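Local atomic coordinates of exported protein (Bacteroides fragilis, PDB entry 4I17), a protein that is of unknown function but, as a TPR-repeat protein built mostly from helices, probably serves as a scaffold for binding other proteins or peptides. Residues 67-72 with 76-81; 97-102 with 113-118; 144-147 with 151-154. All coordinates share one frame; numbering follows the deposited sequence. Where two conformers were deposited one is given.

Contact 1. Residues 67-72 with 76-81; sequences IAIKKN and ANAYIG
I69 and Y79 set the geometry of this contact: the two side chains cross at about a right angle, and the isoleucine meets the phenol with two of its branches. CD1 stands over one face of the Y79 ring, 3.9 Å from the ring centroid and 18° off the normal, which qualifies as a CH-pi contact. It is displaced a little toward the rim, on the CD1-CE1 side of the ring. The other branch, CG2, lies farther out along the phenol, with I69 CG2 3.6 Å from Y79 CZ and 3.4 Å from Y79 OH. One isoleucine therefore follows the ring from its middle to its hydroxyl end. The branching at CB makes this possible: CG2 is anti to the backbone N, while CG1, at chi1 -65°, is anti to the carbonyl carbon, and an extended chi2 of 170° carries CD1 over the ring.

The same CG1 also packs on the neighbouring helix itself, where I69 CG1 is 3.6 Å from A78 CB. That methyl is shared, because A68 CB approaches A78 CB to 4.0 Å. The small A68 and A78 side chains meet where the backbones run close, the nearest CA pair being I69 CA and A78 CA at 6.1 Å.

At the end of 67-72 the helix closes in a Schellman motif, N72 (positive phi) being C-prime, with bonds from Y73 N to A68 O and from N72 N to I69 O. The contact thus packs two consecutive helices, 58-70 and 75-88, joined by a short turn in this TPR-repeat protein. Y79 continues outward onto T98, E101 and A105 of helix 92-105, I80 reaches helix 110-129, and I67 lies on A45 of helix 42-54.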
# COMPACT_ATOMS: atom_id res chain seq x y z
N ILE A 67 -13.44 -17.21 -2.14
CA ILE A 67 -14.83 -17.66 -2.31
C ILE A 67 -15.72 -16.46 -2.10
O ILE A 67 -16.58 -16.18 -2.93
CB ILE A 67 -15.22 -18.86 -1.39
CG1 ILE A 67 -14.39 -20.13 -1.74
CG2 ILE A 67 -16.74 -19.16 -1.48
CD1 ILE A 67 -14.55 -21.31 -0.73
N ALA A 68 -15.50 -15.72 -1.01
CA ALA A 68 -16.28 -14.51 -0.73
C ALA A 68 -16.10 -13.50 -1.86
O ALA A 68 -17.09 -12.91 -2.32
CB ALA A 68 -15.85 -13.89 0.61
N ILE A 69 -14.85 -13.32 -2.37
CA ILE A 69 -14.59 -12.38 -3.46
C ILE A 69 -15.37 -12.79 -4.70
O ILE A 69 -16.00 -11.93 -5.31
CB ILE A 69 -13.08 -12.23 -3.74
CG1 ILE A 69 -12.38 -11.62 -2.51
CG2 ILE A 69 -12.82 -11.38 -5.03
CD1 ILE A 69 -10.80 -11.64 -2.57
N LYS A 70 -15.32 -14.08 -5.07
CA LYS A 70 -15.99 -14.53 -6.29
C LYS A 70 -17.52 -14.43 -6.15
O LYS A 70 -18.19 -14.26 -7.17
CB LYS A 70 -15.55 -15.95 -6.65
CG LYS A 70 -14.18 -15.98 -7.30
CD LYS A 70 -13.71 -17.40 -7.53
CE LYS A 70 -12.29 -17.46 -8.04
NZ LYS A 70 -11.79 -18.86 -8.09
N LYS A 71 -18.07 -14.44 -4.92
CA LYS A 71 -19.51 -14.28 -4.73
C LYS A 71 -19.88 -12.80 -4.49
O LYS A 71 -21.04 -12.50 -4.19
CB LYS A 71 -20.02 -15.15 -3.57
CG LYS A 71 -19.77 -16.66 -3.69
CD LYS A 71 -20.49 -17.34 -4.87
CE LYS A 71 -20.64 -18.83 -4.66
NZ LYS A 71 -19.34 -19.56 -4.64
N ASN A 72 -18.90 -11.86 -4.64
CA ASN A 72 -19.10 -10.40 -4.48
C ASN A 72 -19.61 -10.08 -3.10
O ASN A 72 -20.46 -9.21 -2.94
CB ASN A 72 -20.13 -9.87 -5.52
CG ASN A 72 -19.92 -10.33 -6.93
OD1 ASN A 72 -20.72 -11.07 -7.50
ND2 ASN A 72 -18.82 -9.92 -7.49
N ALA A 76 -14.54 -5.38 0.35
CA ALA A 76 -13.36 -4.71 0.93
C ALA A 76 -12.74 -5.57 2.04
O ALA A 76 -11.52 -5.75 2.07
CB ALA A 76 -13.74 -3.35 1.47
N ASN A 77 -13.57 -6.13 2.91
CA ASN A 77 -13.06 -6.98 3.98
C ASN A 77 -12.44 -8.27 3.45
O ASN A 77 -11.45 -8.73 4.02
CB ASN A 77 -14.18 -7.30 4.96
CG ASN A 77 -14.49 -6.11 5.84
OD1 ASN A 77 -13.60 -5.34 6.22
ND2 ASN A 77 -15.75 -5.88 6.11
N ALA A 78 -13.02 -8.86 2.39
CA ALA A 78 -12.50 -10.11 1.80
C ALA A 78 -11.14 -9.86 1.13
O ALA A 78 -10.23 -10.68 1.29
CB ALA A 78 -13.49 -10.68 0.79
N TYR A 79 -10.97 -8.73 0.41
CA TYR A 79 -9.64 -8.41 -0.17
C TYR A 79 -8.62 -8.12 0.92
O TYR A 79 -7.47 -8.53 0.77
CB TYR A 79 -9.71 -7.20 -1.11
CG TYR A 79 -10.17 -7.57 -2.50
CD1 TYR A 79 -9.33 -8.27 -3.38
CD2 TYR A 79 -11.44 -7.26 -2.94
CE1 TYR A 79 -9.75 -8.62 -4.66
CE2 TYR A 79 -11.87 -7.58 -4.23
CZ TYR A 79 -11.02 -8.27 -5.08
OH TYR A 79 -11.44 -8.59 -6.35
N ILE A 80 -9.01 -7.41 2.00
CA ILE A 80 -8.11 -7.07 3.10
C ILE A 80 -7.67 -8.36 3.78
O ILE A 80 -6.49 -8.54 4.05
CB ILE A 80 -8.74 -6.06 4.09
CG1 ILE A 80 -8.88 -4.68 3.43
CG2 ILE A 80 -7.96 -5.98 5.43
CD1 ILE A 80 -9.91 -3.77 4.13
N GLY A 81 -8.63 -9.26 3.99
CA GLY A 81 -8.36 -10.56 4.59
C GLY A 81 -7.39 -11.39 3.77
O GLY A 81 -6.47 -11.98 4.31

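Contact 2. Residues 97-102 with 113-118; sequences ATLTEG and EKLYAI
The Y116 ring meets T100 with its edge: T100 OG1 lies in the ring plane, 3.4 Å from Y116 CE1. Farther back along the same edge, T100 OG1 is 4.0 Å from Y116 CD1. Outside the two segments, Y116 also makes an edge-to-face pair with the ring of Y120. This is roughly antiparallel, steeply inclined packing of consecutive helices within a TPR-type array, helix 92-105 being followed in the chain by helix 110-129; the axes of the two short segments approach to 9.7 Å, and their signed crossing angle is -137°.

Y116 gets to T100 through its first torsion. With chi1 at -179°, CG is anti to the backbone N, and the ring is carried across toward the other helix although the CB itself does not point straight at it. L99 packs beside the root of this ring, L99 CB being 4.4 Å from Y116 CD1.

L99 and L115 form the aliphatic half of the contact and cross at about a right angle. Both methyls of L99 face the base of L115: L99 CD1 is 3.8 Å from L115 CB and L99 CD2 is 4.0 Å from the same atom. L99 also touches S83, and L115 touches I80, both on helix 75-88, which borders this side of the pair.

The polar ends look outside the segments for their main partners. T100 OG1 bonds to I96 O one turn back in its own helix, and Y116 OH bonds to D145 OD2 in the loop after helix 133-143. A water also links the two hydroxyls, but unevenly: it donates to T100 OG1 at 2.8 Å, whereas its bond with Y116 OH, at 3.4 Å, is weak.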
# COMPACT_ATOMS: atom_id res chain seq x y z
N ALA A 97 -0.28 -7.08 -4.73
CA ALA A 97 -1.09 -7.45 -5.91
C ALA A 97 -2.57 -7.60 -5.53
O ALA A 97 -3.44 -7.14 -6.26
CB ALA A 97 -0.57 -8.75 -6.51
N THR A 98 -2.85 -8.18 -4.35
CA THR A 98 -4.22 -8.35 -3.85
C THR A 98 -4.81 -7.01 -3.51
O THR A 98 -5.95 -6.75 -3.89
CB THR A 98 -4.26 -9.30 -2.63
OG1 THR A 98 -3.65 -10.53 -3.01
CG2 THR A 98 -5.69 -9.61 -2.21
N LEU A 99 -4.06 -6.15 -2.80
CA LEU A 99 -4.60 -4.82 -2.51
C LEU A 99 -4.89 -4.06 -3.80
O LEU A 99 -5.86 -3.31 -3.84
CB LEU A 99 -3.64 -4.01 -1.64
CG LEU A 99 -3.48 -4.51 -0.18
CD1 LEU A 99 -2.38 -3.72 0.52
CD2 LEU A 99 -4.79 -4.35 0.61
N THR A 100 -4.06 -4.24 -4.86
CA THR A 100 -4.23 -3.55 -6.15
C THR A 100 -5.54 -4.02 -6.78
O THR A 100 -6.31 -3.20 -7.27
CB THR A 100 -3.01 -3.76 -7.05
OG1 THR A 100 -1.83 -3.32 -6.35
CG2 THR A 100 -3.12 -2.98 -8.38
N GLU A 101 -5.80 -5.34 -6.75
CA GLU A 101 -7.06 -5.90 -7.24
C GLU A 101 -8.23 -5.34 -6.43
O GLU A 101 -9.23 -4.95 -7.01
CB GLU A 101 -7.03 -7.44 -7.14
CG GLU A 101 -6.19 -8.10 -8.23
CD GLU A 101 -6.53 -7.70 -9.65
OE1 GLU A 101 -7.71 -7.82 -10.04
OE2 GLU A 101 -5.62 -7.22 -10.36
N GLY A 102 -8.06 -5.21 -5.12
CA GLY A 102 -9.09 -4.66 -4.24
C GLY A 102 -9.42 -3.21 -4.51
O GLY A 102 -10.60 -2.87 -4.53
N GLU A 113 -7.48 1.76 0.56
CA GLU A 113 -6.59 2.84 0.11
C GLU A 113 -5.48 3.09 1.11
O GLU A 113 -4.36 3.30 0.68
CB GLU A 113 -7.32 4.15 -0.19
CG GLU A 113 -8.11 4.14 -1.48
CD GLU A 113 -8.50 5.50 -2.04
OE1 GLU A 113 -8.27 6.54 -1.37
OE2 GLU A 113 -9.01 5.53 -3.18
N LYS A 114 -5.79 3.04 2.44
CA LYS A 114 -4.76 3.27 3.46
C LYS A 114 -3.68 2.20 3.36
O LYS A 114 -2.52 2.55 3.31
CB LYS A 114 -5.34 3.31 4.89
CG LYS A 114 -6.10 4.58 5.22
CD LYS A 114 -6.73 4.49 6.61
CE LYS A 114 -7.43 5.76 7.04
NZ LYS A 114 -8.68 6.02 6.27
N LEU A 115 -4.06 0.91 3.29
CA LEU A 115 -3.07 -0.17 3.20
C LEU A 115 -2.21 -0.09 1.93
O LEU A 115 -0.99 -0.30 1.99
CB LEU A 115 -3.77 -1.52 3.26
CG LEU A 115 -4.57 -1.75 4.55
CD1 LEU A 115 -5.52 -2.94 4.41
CD2 LEU A 115 -3.64 -1.89 5.75
N TYR A 116 -2.84 0.21 0.81
CA TYR A 116 -2.17 0.34 -0.48
C TYR A 116 -1.13 1.47 -0.42
O TYR A 116 0.03 1.31 -0.79
CB TYR A 116 -3.22 0.65 -1.56
CG TYR A 116 -2.67 0.79 -2.96
CD1 TYR A 116 -2.56 -0.32 -3.80
CD2 TYR A 116 -2.26 2.03 -3.45
CE1 TYR A 116 -2.07 -0.18 -5.10
CE2 TYR A 116 -1.72 2.16 -4.73
CZ TYR A 116 -1.67 1.05 -5.57
OH TYR A 116 -1.18 1.17 -6.84
N ALA A 117 -1.59 2.64 0.01
CA ALA A 117 -0.72 3.80 0.07
C ALA A 117 0.38 3.58 1.11
O ALA A 117 1.51 3.97 0.83
CB ALA A 117 -1.53 5.04 0.40
N ILE A 118 0.09 2.97 2.28
CA ILE A 118 1.15 2.78 3.30
C ILE A 118 2.24 1.87 2.72
O ILE A 118 3.43 2.12 2.93
CB ILE A 118 0.54 2.26 4.64
CG1 ILE A 118 -0.16 3.44 5.34
CG2 ILE A 118 1.62 1.62 5.57
CD1 ILE A 118 -1.21 3.04 6.31
O HOH W 1 0.14 -1.83 -7.58

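Contact 3. Residues 144-147 with 151-154; sequences TDVT and WKTD
K152 reaches back from helix 149-174 to the loop that leads into it, and its amine is gripped by two backbone carbonyls, those of T144 and V146. The arrangement is a lysine side chain bridging two carbonyls of an interhelical loop, here the turn between two consecutive helices of the TPR array, helix 133-143 and helix 149-174.

The hydrogen bonds come first. K152 NZ donates to T144 O at 2.7 Å and to V146 O at 2.8 Å. The ammonium sits almost straight beyond each carbonyl oxygen, the C=O...N angles being 171° and 160°. Two carbonyls two residues apart thus converge on one amine, which ties down the curve of the loop. The lysine chain is extended through CD and CE and then bends at chi4, -74°, which turns NZ in between the oxygens.

Apolar packing supplies the second component. V146 CG2 touches W151 CB at 3.6 Å. The valine thus rests against the stem of the tryptophan, while the indole leads away from the loop to A117 and I118 of helix 110-129. A bound sulfate, probably from the crystallisation liquor, lies near the W151 side chain.

Polar bonds outside the segments hold the loop at further points, T144 OG1 bonding to K141 O and T147 OG1 to E113 OE2. On the helix side, W151 N donates to S148 OG at the start of helix 149-174.

Finally, the lysine's methylenes run beside the two oxygens that hold its amine: K152 CG is 3.5 Å from both T144 O and V146 O.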
# COMPACT_ATOMS: atom_id res chain seq x y z
N THR A 144 0.38 7.68 -5.27
CA THR A 144 -0.50 8.78 -5.75
C THR A 144 -1.73 8.21 -6.48
O THR A 144 -2.63 8.99 -6.80
CB THR A 144 0.25 9.81 -6.66
OG1 THR A 144 0.53 9.22 -7.94
CG2 THR A 144 1.53 10.36 -6.06
N ASP A 145 -1.80 6.87 -6.73
CA ASP A 145 -2.93 6.18 -7.42
C ASP A 145 -4.21 6.11 -6.57
O ASP A 145 -5.25 5.68 -7.08
CB ASP A 145 -2.57 4.74 -7.83
CG ASP A 145 -1.37 4.56 -8.74
OD1 ASP A 145 -0.97 5.54 -9.42
OD2 ASP A 145 -0.83 3.42 -8.80
N VAL A 146 -4.14 6.46 -5.30
CA VAL A 146 -5.30 6.47 -4.41
C VAL A 146 -6.17 7.69 -4.78
O VAL A 146 -5.65 8.67 -5.32
CB VAL A 146 -4.90 6.46 -2.91
CG1 VAL A 146 -4.20 5.15 -2.52
CG2 VAL A 146 -4.05 7.66 -2.55
N THR A 147 -7.47 7.62 -4.50
CA THR A 147 -8.38 8.72 -4.83
C THR A 147 -8.36 9.79 -3.75
O THR A 147 -8.71 10.93 -4.03
CB THR A 147 -9.82 8.21 -5.06
OG1 THR A 147 -10.34 7.72 -3.83
CG2 THR A 147 -9.90 7.13 -6.12
N TRP A 151 -3.98 11.40 1.09
CA TRP A 151 -2.93 10.42 0.86
C TRP A 151 -2.13 10.78 -0.36
O TRP A 151 -0.92 10.54 -0.40
CB TRP A 151 -3.52 9.03 0.74
CG TRP A 151 -3.93 8.52 2.08
CD1 TRP A 151 -5.13 8.73 2.71
CD2 TRP A 151 -3.09 7.84 3.03
NE1 TRP A 151 -5.09 8.18 3.98
CE2 TRP A 151 -3.86 7.62 4.19
CE3 TRP A 151 -1.75 7.44 3.02
CZ2 TRP A 151 -3.34 6.99 5.32
CZ3 TRP A 151 -1.26 6.74 4.11
CH2 TRP A 151 -2.05 6.53 5.25
N LYS A 152 -2.79 11.39 -1.36
CA LYS A 152 -2.06 11.86 -2.54
C LYS A 152 -1.08 12.94 -2.12
O LYS A 152 0.05 12.98 -2.61
CB LYS A 152 -3.02 12.44 -3.58
CG LYS A 152 -3.68 11.44 -4.51
CD LYS A 152 -4.26 12.26 -5.69
CE LYS A 152 -5.38 11.59 -6.44
NZ LYS A 152 -4.88 10.48 -7.30
N THR A 153 -1.53 13.84 -1.24
CA THR A 153 -0.68 14.94 -0.76
C THR A 153 0.59 14.39 -0.12
O THR A 153 1.64 14.92 -0.39
CB THR A 153 -1.43 15.79 0.25
OG1 THR A 153 -2.55 16.38 -0.39
CG2 THR A 153 -0.54 16.88 0.87
N ASP A 154 0.50 13.38 0.75
CA ASP A 154 1.79 12.98 1.35
C ASP A 154 2.70 12.13 0.39
O ASP A 154 3.92 12.16 0.55
CB ASP A 154 1.56 12.34 2.69
CG ASP A 154 1.11 13.44 3.67
OD1 ASP A 154 2.00 14.16 4.21
OD2 ASP A 154 -0.12 13.66 3.80

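Overall arrangement
The three contacts follow one another along the chain and along the helical array. Contacts 1 and 2 have centres 14 Å apart and share a packed boundary: Y79 CG lies 3.6 Å from G102 CA, and I80 CG1 lies 3.9 Å from L115 CD1. Contacts 2 and 3, 12 Å between centres, are tied by two polar links, E113 to T147 and Y116 to D145, with W151 packed on A117 and I118. Contacts 1 and 3 do not touch, their nearest atoms being about 12 Å apart, so contact 2 is the bridge between them. No active site is assigned; the sulfate lies about 5 Å from the W151 side chain of contact 3.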